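Local coordinates for protein cytochrome c (Pseudomonas aeruginosa, PDB 6RTE) that dehydrogenates dihydro-heme d1 to heme d1, closing the biosynthesis of this cofactor, and carries a c-type heme beside an eight-bladed beta-propeller, at residues Met355-Ser360 against Pro375-Gly380; Gly402-Ser407 against Asp417-Lys422. All coordinates share one frame; numbering follows the deposited sequence.

In the fold
Contacts 1 and 2 hold corresponding places in successive blades of the beta-propeller, with centres about 9 Å apart, and follow one another along the chain. In each, the segment leading to or carrying the first strand of a blade (362-365, then 405-406) meets the turn that follows the second strand (370-374, then 413-417), and in each that turn is shaped by an Asx turn. The blades meet here as well: Ser360 OG of contact 1 lies 3.0 Å from Phe403 O of contact 2, and Pro375 CD packs on Met405 SD. The two contacts thus form a continuous patch of the cytochrome d1 heme domain across a blade boundary.

Contact 1 (Met355-Ser360 against Pro375-Gly380); sequences MPHLGS and PNISRG
The imidazole of His357 has the backbone N of Ser360 over the centre of one face, 4.1 Å above the plane, while Ile377 approaches the ring obliquely and touches its stem, CG1 to His357 CB at 3.7 Å. CG of His357 lies opposite the backbone N (chi1 -176°), which swings the ring over the short 3-10 turn that starts at Leu358. Partners outside the two segments help to hold it: ND1 bonds to Asp316 OD2 and the ring of Phe403 packs against it at a slant. In this blade of the beta-propeller, the loop before strand 362-365 is tied to the hairpin turn between strands 370-374 and 381-386.

The tie is a single antiparallel bridge, the non-hydrogen-bonded pair Pro356-Asn376, bracketed by two backbone bonds. Ile377 N gives to Met355 O at 3.1 Å, nearly straight. His357 N gives to Pro375 O, also at 3.1 Å, but from well above the carbonyl plane, 42° out of it.

The second flat group, the carboxamide of Asn376, lies against the backbone of Met355 and Pro356. Its OD1 takes two bonds from its own turn, Ser378 N at 3.0 Å and Arg379 N at 2.8 Å, making an Asx turn within an Asx motif; ND2 reaches Ser353 O. Both ends of the amide are therefore engaged, which should resist its rotation.

Along the outer edge, chi1 of 40° folds CG of Met355 in over its own main chain; the side chain then runs extended across Ile377, ending with CE at 3.9 Å from Ile377 CG2. At the other end of the contact, Ser360 CB sits 4.1 Å from Pro375 CG.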
ATOM      1  N   MET A 355      10.303  14.887  -7.904  1.00 95.50           N
ATOM      2  CA  MET A 355       8.930  14.403  -7.897  1.00 94.36           C
ATOM      3  C   MET A 355       8.513  14.142  -6.455  1.00 91.60           C
ATOM      4  O   MET A 355       8.951  13.146  -5.858  1.00 90.83           O
ATOM      5  CB  MET A 355       8.781  13.134  -8.745  1.00 96.41           C
ATOM      6  CG  MET A 355       9.910  12.122  -8.636  1.00101.02           C
ATOM      7  SD  MET A 355       9.768  10.854  -9.914  1.00102.53           S
ATOM      8  CE  MET A 355      11.171   9.810  -9.536  1.00105.70           C
ATOM      9  N   PRO A 356       7.695  14.997  -5.848  1.00 90.07           N
ATOM     10  CA  PRO A 356       7.297  14.771  -4.457  1.00 86.21           C
ATOM     11  C   PRO A 356       6.271  13.657  -4.333  1.00 77.85           C
ATOM     12  O   PRO A 356       5.424  13.450  -5.205  1.00 77.61           O
ATOM     13  CB  PRO A 356       6.705  16.123  -4.036  1.00 87.78           C
ATOM     14  CG  PRO A 356       6.175  16.697  -5.299  1.00 89.08           C
ATOM     15  CD  PRO A 356       7.097  16.229  -6.399  1.00 91.44           C
ATOM     16  N   HIS A 357       6.370  12.929  -3.222  1.00 71.94           N
ATOM     17  CA  HIS A 357       5.492  11.794  -2.940  1.00 65.59           C
ATOM     18  C   HIS A 357       4.244  12.330  -2.239  1.00 58.92           C
ATOM     19  O   HIS A 357       4.065  12.205  -1.027  1.00 55.83           O
ATOM     20  CB  HIS A 357       6.235  10.761  -2.100  1.00 69.19           C
ATOM     21  CG  HIS A 357       5.458   9.510  -1.840  1.00 70.75           C
ATOM     22  ND1 HIS A 357       4.385   9.121  -2.614  1.00 69.57           N
ATOM     23  CD2 HIS A 357       5.598   8.560  -0.886  1.00 71.87           C
ATOM     24  CE1 HIS A 357       3.896   7.986  -2.147  1.00 68.46           C
ATOM     25  NE2 HIS A 357       4.614   7.624  -1.097  1.00 69.56           N
ATOM     26  N   LEU A 358       3.362  12.947  -3.035  1.00 57.74           N
ATOM     27  CA  LEU A 358       2.212  13.647  -2.465  1.00 55.44           C
ATOM     28  C   LEU A 358       1.308  12.714  -1.673  1.00 51.80           C
ATOM     29  O   LEU A 358       0.698  13.134  -0.683  1.00 49.49           O
ATOM     30  CB  LEU A 358       1.412  14.330  -3.574  1.00 55.89           C
ATOM     31  CG  LEU A 358       2.092  15.509  -4.278  1.00 60.29           C
ATOM     32  CD1 LEU A 358       1.228  15.984  -5.437  1.00 61.59           C
ATOM     33  CD2 LEU A 358       2.364  16.645  -3.310  1.00 61.01           C
ATOM     34  N   GLY A 359       1.205  11.448  -2.088  1.00 51.27           N
ATOM     35  CA  GLY A 359       0.317  10.525  -1.407  1.00 49.61           C
ATOM     36  C   GLY A 359       0.643  10.347   0.060  1.00 54.90           C
ATOM     37  O   GLY A 359      -0.235  10.013   0.858  1.00 50.74           O
ATOM     38  N   SER A 360       1.902  10.568   0.440  1.00 62.03           N
ATOM     39  CA  SER A 360       2.343  10.397   1.818  1.00 65.63           C
ATOM     40  C   SER A 360       2.380  11.699   2.606  1.00 60.84           C
ATOM     41  O   SER A 360       2.747  11.681   3.784  1.00 63.67           O
ATOM     42  CB  SER A 360       3.729   9.745   1.850  1.00 71.97           C
ATOM     43  OG  SER A 360       3.676   8.424   1.344  1.00 73.65           O
ATOM     44  N   PRO A 375       7.135  14.417   1.665  1.00 56.88           N
ATOM     45  CA  PRO A 375       8.489  13.941   1.352  1.00 56.56           C
ATOM     46  C   PRO A 375       8.732  13.937  -0.151  1.00 57.56           C
ATOM     47  O   PRO A 375       7.867  14.387  -0.910  1.00 56.77           O
ATOM     48  CB  PRO A 375       8.510  12.527   1.941  1.00 55.26           C
ATOM     49  CG  PRO A 375       7.085  12.075   1.857  1.00 54.46           C
ATOM     50  CD  PRO A 375       6.238  13.310   2.062  1.00 55.09           C
ATOM     51  N   ASN A 376       9.876  13.420  -0.595  1.00 59.96           N
ATOM     52  CA  ASN A 376      10.274  13.530  -1.996  1.00 62.41           C
ATOM     53  C   ASN A 376      11.014  12.275  -2.440  1.00 64.13           C
ATOM     54  O   ASN A 376      11.863  11.753  -1.712  1.00 60.12           O
ATOM     55  CB  ASN A 376      11.154  14.769  -2.209  1.00 66.17           C
ATOM     56  CG  ASN A 376      11.289  15.140  -3.669  1.00 68.32           C
ATOM     57  OD1 ASN A 376      11.965  14.453  -4.435  1.00 67.98           O
ATOM     58  ND2 ASN A 376      10.650  16.235  -4.061  1.00 70.21           N
ATOM     59  N   ILE A 377      10.700  11.811  -3.653  1.00 68.47           N
ATOM     60  CA  ILE A 377      11.191  10.519  -4.121  1.00 73.93           C
ATOM     61  C   ILE A 377      12.616  10.621  -4.668  1.00 74.77           C
ATOM     62  O   ILE A 377      13.425   9.703  -4.484  1.00 75.93           O
ATOM     63  CB  ILE A 377      10.217   9.938  -5.171  1.00 77.92           C
ATOM     64  CG1 ILE A 377       8.861   9.645  -4.515  1.00 80.61           C
ATOM     65  CG2 ILE A 377      10.789   8.678  -5.810  1.00 78.07           C
ATOM     66  CD1 ILE A 377       7.876   8.879  -5.392  1.00 83.06           C
ATOM     67  N   SER A 378      12.954  11.719  -5.346  1.00 75.30           N
ATOM     68  CA  SER A 378      14.256  11.836  -6.000  1.00 76.89           C
ATOM     69  C   SER A 378      15.203  12.823  -5.333  1.00 80.76           C
ATOM     70  O   SER A 378      16.419  12.679  -5.478  1.00 82.36           O
ATOM     71  CB  SER A 378      14.081  12.249  -7.470  1.00 77.30           C
ATOM     72  OG  SER A 378      13.521  13.546  -7.584  1.00 76.76           O
ATOM     73  N   ARG A 379      14.686  13.822  -4.627  1.00 80.47           N
ATOM     74  CA  ARG A 379      15.501  14.799  -3.920  1.00 82.20           C
ATOM     75  C   ARG A 379      15.334  14.626  -2.415  1.00 74.89           C
ATOM     76  O   ARG A 379      14.376  14.010  -1.939  1.00 75.34           O
ATOM     77  CB  ARG A 379      15.121  16.225  -4.332  1.00 84.81           C
ATOM     78  CG  ARG A 379      16.052  16.858  -5.357  1.00 90.22           C
ATOM     79  CD  ARG A 379      16.280  15.975  -6.579  1.00 93.58           C
ATOM     80  NE  ARG A 379      17.443  16.426  -7.345  1.00 99.45           N
ATOM     81  CZ  ARG A 379      17.959  15.780  -8.387  1.00103.05           C
ATOM     82  NH1 ARG A 379      19.021  16.274  -9.010  1.00107.24           N
ATOM     83  NH2 ARG A 379      17.420  14.645  -8.810  1.00102.04           N
ATOM     84  N   GLY A 380      16.282  15.184  -1.667  1.00 71.69           N
ATOM     85  CA  GLY A 380      16.246  15.098  -0.220  1.00 66.07           C
ATOM     86  C   GLY A 380      15.724  16.363   0.429  1.00 64.44           C
ATOM     87  O   GLY A 380      16.509  17.179   0.923  1.00 63.94           O
TER

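Contact 2 (Gly402-Ser407 against Asp417-Lys422); sequences GFFMRS and DTFLGK
Asp417 turns its carboxylate onto the backbone of Phe403 and Phe404, tying the start of the propeller blade that opens with strand 405-406 to the turn after its second strand. At CB, chi1 of 60° tucks CG back over its own main chain, which turns the carboxylate edge-on to the two successive N-H groups, each oxygen facing one of them. At the tip the oxygens divide the work. OD1 accepts from Phe403 N at 3.0 Å on its syn side and, on its anti side, from Phe419 N at 2.7 Å, the bond that closes an Asx turn. OD2 takes Phe404 N at 3.1 Å, again syn, and also lies in the plane of the Phe404 ring at its edge, 3.5 Å from CD2. Three N-H donors thus hold the carboxylate and would offset some of its negative charge.

Around it the rings pack. Phe404 presents its edge to the face of Phe419 in a T-shaped pair, centroids 5.4 Å apart and planes at 78°, while Trp466 and His451 each make a further edge-to-face contact, with Phe419 and Phe404 respectively. The type I turn from Thr418 to Gly421 brings Leu420 round so that CD1 comes to the edge of the Phe403 ring, 4.0 Å from Phe403 CD1. Next to OD1 the chains come close at glycine: Gly402 CA directs a C-H at Asp417 O, 3.3 Å away.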
ATOM      1  N   GLY A 402      12.933  10.738   1.023  1.00 69.04           N
ATOM      2  CA  GLY A 402      12.177   9.897   1.920  1.00 66.54           C
ATOM      3  C   GLY A 402      10.891   9.407   1.274  1.00 61.14           C
ATOM      4  O   GLY A 402      10.583   9.721   0.121  1.00 62.34           O
ATOM      5  N   PHE A 403      10.136   8.627   2.051  1.00 55.99           N
ATOM      6  CA  PHE A 403       8.944   7.992   1.509  1.00 51.50           C
ATOM      7  C   PHE A 403       7.728   8.097   2.426  1.00 47.51           C
ATOM      8  O   PHE A 403       6.595   8.161   1.937  1.00 44.72           O
ATOM      9  CB  PHE A 403       9.224   6.517   1.204  1.00 53.61           C
ATOM     10  CG  PHE A 403       8.210   5.887   0.293  1.00 57.06           C
ATOM     11  CD1 PHE A 403       8.314   6.030  -1.084  1.00 59.99           C
ATOM     12  CD2 PHE A 403       7.148   5.166   0.805  1.00 57.18           C
ATOM     13  CE1 PHE A 403       7.378   5.461  -1.929  1.00 59.30           C
ATOM     14  CE2 PHE A 403       6.212   4.594  -0.039  1.00 56.94           C
ATOM     15  CZ  PHE A 403       6.331   4.744  -1.406  1.00 57.54           C
ATOM     16  N   PHE A 404       7.942   8.115   3.745  1.00 47.34           N
ATOM     17  CA  PHE A 404       6.852   8.061   4.709  1.00 44.80           C
ATOM     18  C   PHE A 404       6.774   9.345   5.525  1.00 46.21           C
ATOM     19  O   PHE A 404       7.776  10.036   5.733  1.00 43.89           O
ATOM     20  CB  PHE A 404       7.013   6.871   5.667  1.00 43.83           C
ATOM     21  CG  PHE A 404       6.966   5.539   4.986  1.00 43.78           C
ATOM     22  CD1 PHE A 404       5.765   5.026   4.523  1.00 42.44           C
ATOM     23  CD2 PHE A 404       8.123   4.794   4.809  1.00 46.63           C
ATOM     24  CE1 PHE A 404       5.717   3.797   3.895  1.00 43.60           C
ATOM     25  CE2 PHE A 404       8.085   3.564   4.177  1.00 47.34           C
ATOM     26  CZ  PHE A 404       6.884   3.064   3.718  1.00 45.93           C
ATOM     27  N   MET A 405       5.565   9.637   5.999  1.00 47.56           N
ATOM     28  CA  MET A 405       5.304  10.795   6.842  1.00 51.75           C
ATOM     29  C   MET A 405       4.095  10.491   7.709  1.00 49.16           C
ATOM     30  O   MET A 405       3.088   9.973   7.213  1.00 48.12           O
ATOM     31  CB  MET A 405       5.060  12.050   5.998  1.00 57.57           C
ATOM     32  CG  MET A 405       5.422  13.347   6.699  1.00 65.26           C
ATOM     33  SD  MET A 405       5.957  14.598   5.519  1.00 72.87           S
ATOM     34  CE  MET A 405       6.383  15.936   6.624  1.00 77.52           C
ATOM     35  N   ARG A 406       4.194  10.811   8.995  1.00 48.40           N
ATOM     36  CA  ARG A 406       3.123  10.526   9.933  1.00 47.93           C
ATOM     37  C   ARG A 406       3.220  11.495  11.098  1.00 48.01           C
ATOM     38  O   ARG A 406       4.294  12.030  11.397  1.00 49.71           O
ATOM     39  CB  ARG A 406       3.194   9.083  10.443  1.00 50.45           C
ATOM     40  CG  ARG A 406       1.866   8.524  10.947  1.00 53.73           C
ATOM     41  CD  ARG A 406       0.917   8.250   9.796  1.00 57.19           C
ATOM     42  NE  ARG A 406      -0.029   7.188  10.110  1.00 60.57           N
ATOM     43  CZ  ARG A 406      -1.211   7.370  10.705  1.00 62.48           C
ATOM     44  NH1 ARG A 406      -1.607   8.586  11.068  1.00 64.07           N
ATOM     45  NH2 ARG A 406      -1.999   6.328  10.940  1.00 61.42           N
ATOM     46  N   SER A 407       2.087  11.707  11.757  1.00 46.93           N
ATOM     47  CA  SER A 407       2.045  12.507  12.975  1.00 47.26           C
ATOM     48  C   SER A 407       0.819  12.090  13.783  1.00 45.48           C
ATOM     49  O   SER A 407       0.160  11.095  13.473  1.00 41.42           O
ATOM     50  CB  SER A 407       2.029  14.004  12.645  1.00 49.48           C
ATOM     51  OG  SER A 407       2.170  14.768  13.824  1.00 51.09           O
ATOM     52  N   ASP A 417      11.527  10.398   7.100  1.00 55.42           N
ATOM     53  CA  ASP A 417      12.700   9.552   6.925  1.00 58.39           C
ATOM     54  C   ASP A 417      13.471   9.981   5.681  1.00 59.75           C
ATOM     55  O   ASP A 417      13.071  10.905   4.968  1.00 62.04           O
ATOM     56  CB  ASP A 417      12.279   8.082   6.803  1.00 55.86           C
ATOM     57  CG  ASP A 417      11.352   7.845   5.621  1.00 54.30           C
ATOM     58  OD1 ASP A 417      11.807   8.015   4.468  1.00 54.69           O
ATOM     59  OD2 ASP A 417      10.164   7.509   5.839  1.00 51.82           O
ATOM     60  N   THR A 418      14.595   9.295   5.435  1.00 58.82           N
ATOM     61  CA  THR A 418      15.295   9.340   4.151  1.00 58.06           C
ATOM     62  C   THR A 418      15.393   7.908   3.627  1.00 59.44           C
ATOM     63  O   THR A 418      16.461   7.453   3.188  1.00 60.97           O
ATOM     64  CB  THR A 418      16.677   9.980   4.278  1.00 57.73           C
ATOM     65  OG1 THR A 418      17.554   9.107   4.997  1.00 58.00           O
ATOM     66  CG2 THR A 418      16.585  11.322   5.006  1.00 57.21           C
ATOM     67  N   PHE A 419      14.253   7.211   3.693  1.00 57.67           N
ATOM     68  CA  PHE A 419      14.128   5.797   3.344  1.00 57.51           C
ATOM     69  C   PHE A 419      14.789   5.449   2.021  1.00 59.89           C
ATOM     70  O   PHE A 419      15.320   4.342   1.868  1.00 60.06           O
ATOM     71  CB  PHE A 419      12.622   5.465   3.315  1.00 55.90           C
ATOM     72  CG  PHE A 419      12.295   4.000   3.195  1.00 56.65           C
ATOM     73  CD1 PHE A 419      12.308   3.174   4.310  1.00 55.31           C
ATOM     74  CD2 PHE A 419      11.904   3.460   1.973  1.00 57.99           C
ATOM     75  CE1 PHE A 419      11.978   1.830   4.207  1.00 53.86           C
ATOM     76  CE2 PHE A 419      11.574   2.116   1.863  1.00 56.77           C
ATOM     77  CZ  PHE A 419      11.610   1.301   2.985  1.00 54.54           C
ATOM     78  N   LEU A 420      14.783   6.373   1.060  1.00 61.15           N
ATOM     79  CA  LEU A 420      15.259   6.098  -0.287  1.00 64.82           C
ATOM     80  C   LEU A 420      16.663   6.632  -0.553  1.00 64.97           C
ATOM     81  O   LEU A 420      17.155   6.502  -1.677  1.00 67.89           O
ATOM     82  CB  LEU A 420      14.290   6.693  -1.317  1.00 66.55           C
ATOM     83  CG  LEU A 420      12.809   6.320  -1.188  1.00 67.03           C
ATOM     84  CD1 LEU A 420      11.977   7.168  -2.137  1.00 65.28           C
ATOM     85  CD2 LEU A 420      12.576   4.839  -1.455  1.00 69.79           C
ATOM     86  N   GLY A 421      17.317   7.232   0.441  1.00 65.00           N
ATOM     87  CA  GLY A 421      18.627   7.808   0.234  1.00 66.75           C
ATOM     88  C   GLY A 421      19.754   6.821   0.489  1.00 71.98           C
ATOM     89  O   GLY A 421      19.548   5.714   0.980  1.00 68.07           O
ATOM     90  N   LYS A 422      20.973   7.241   0.130  1.00 77.11           N
ATOM     91  CA  LYS A 422      22.147   6.438   0.452  1.00 81.31           C
ATOM     92  C   LYS A 422      22.322   6.326   1.962  1.00 78.61           C
ATOM     93  O   LYS A 422      22.742   5.281   2.474  1.00 79.33           O
ATOM     94  CB  LYS A 422      23.392   7.048  -0.195  1.00 84.38           C
TER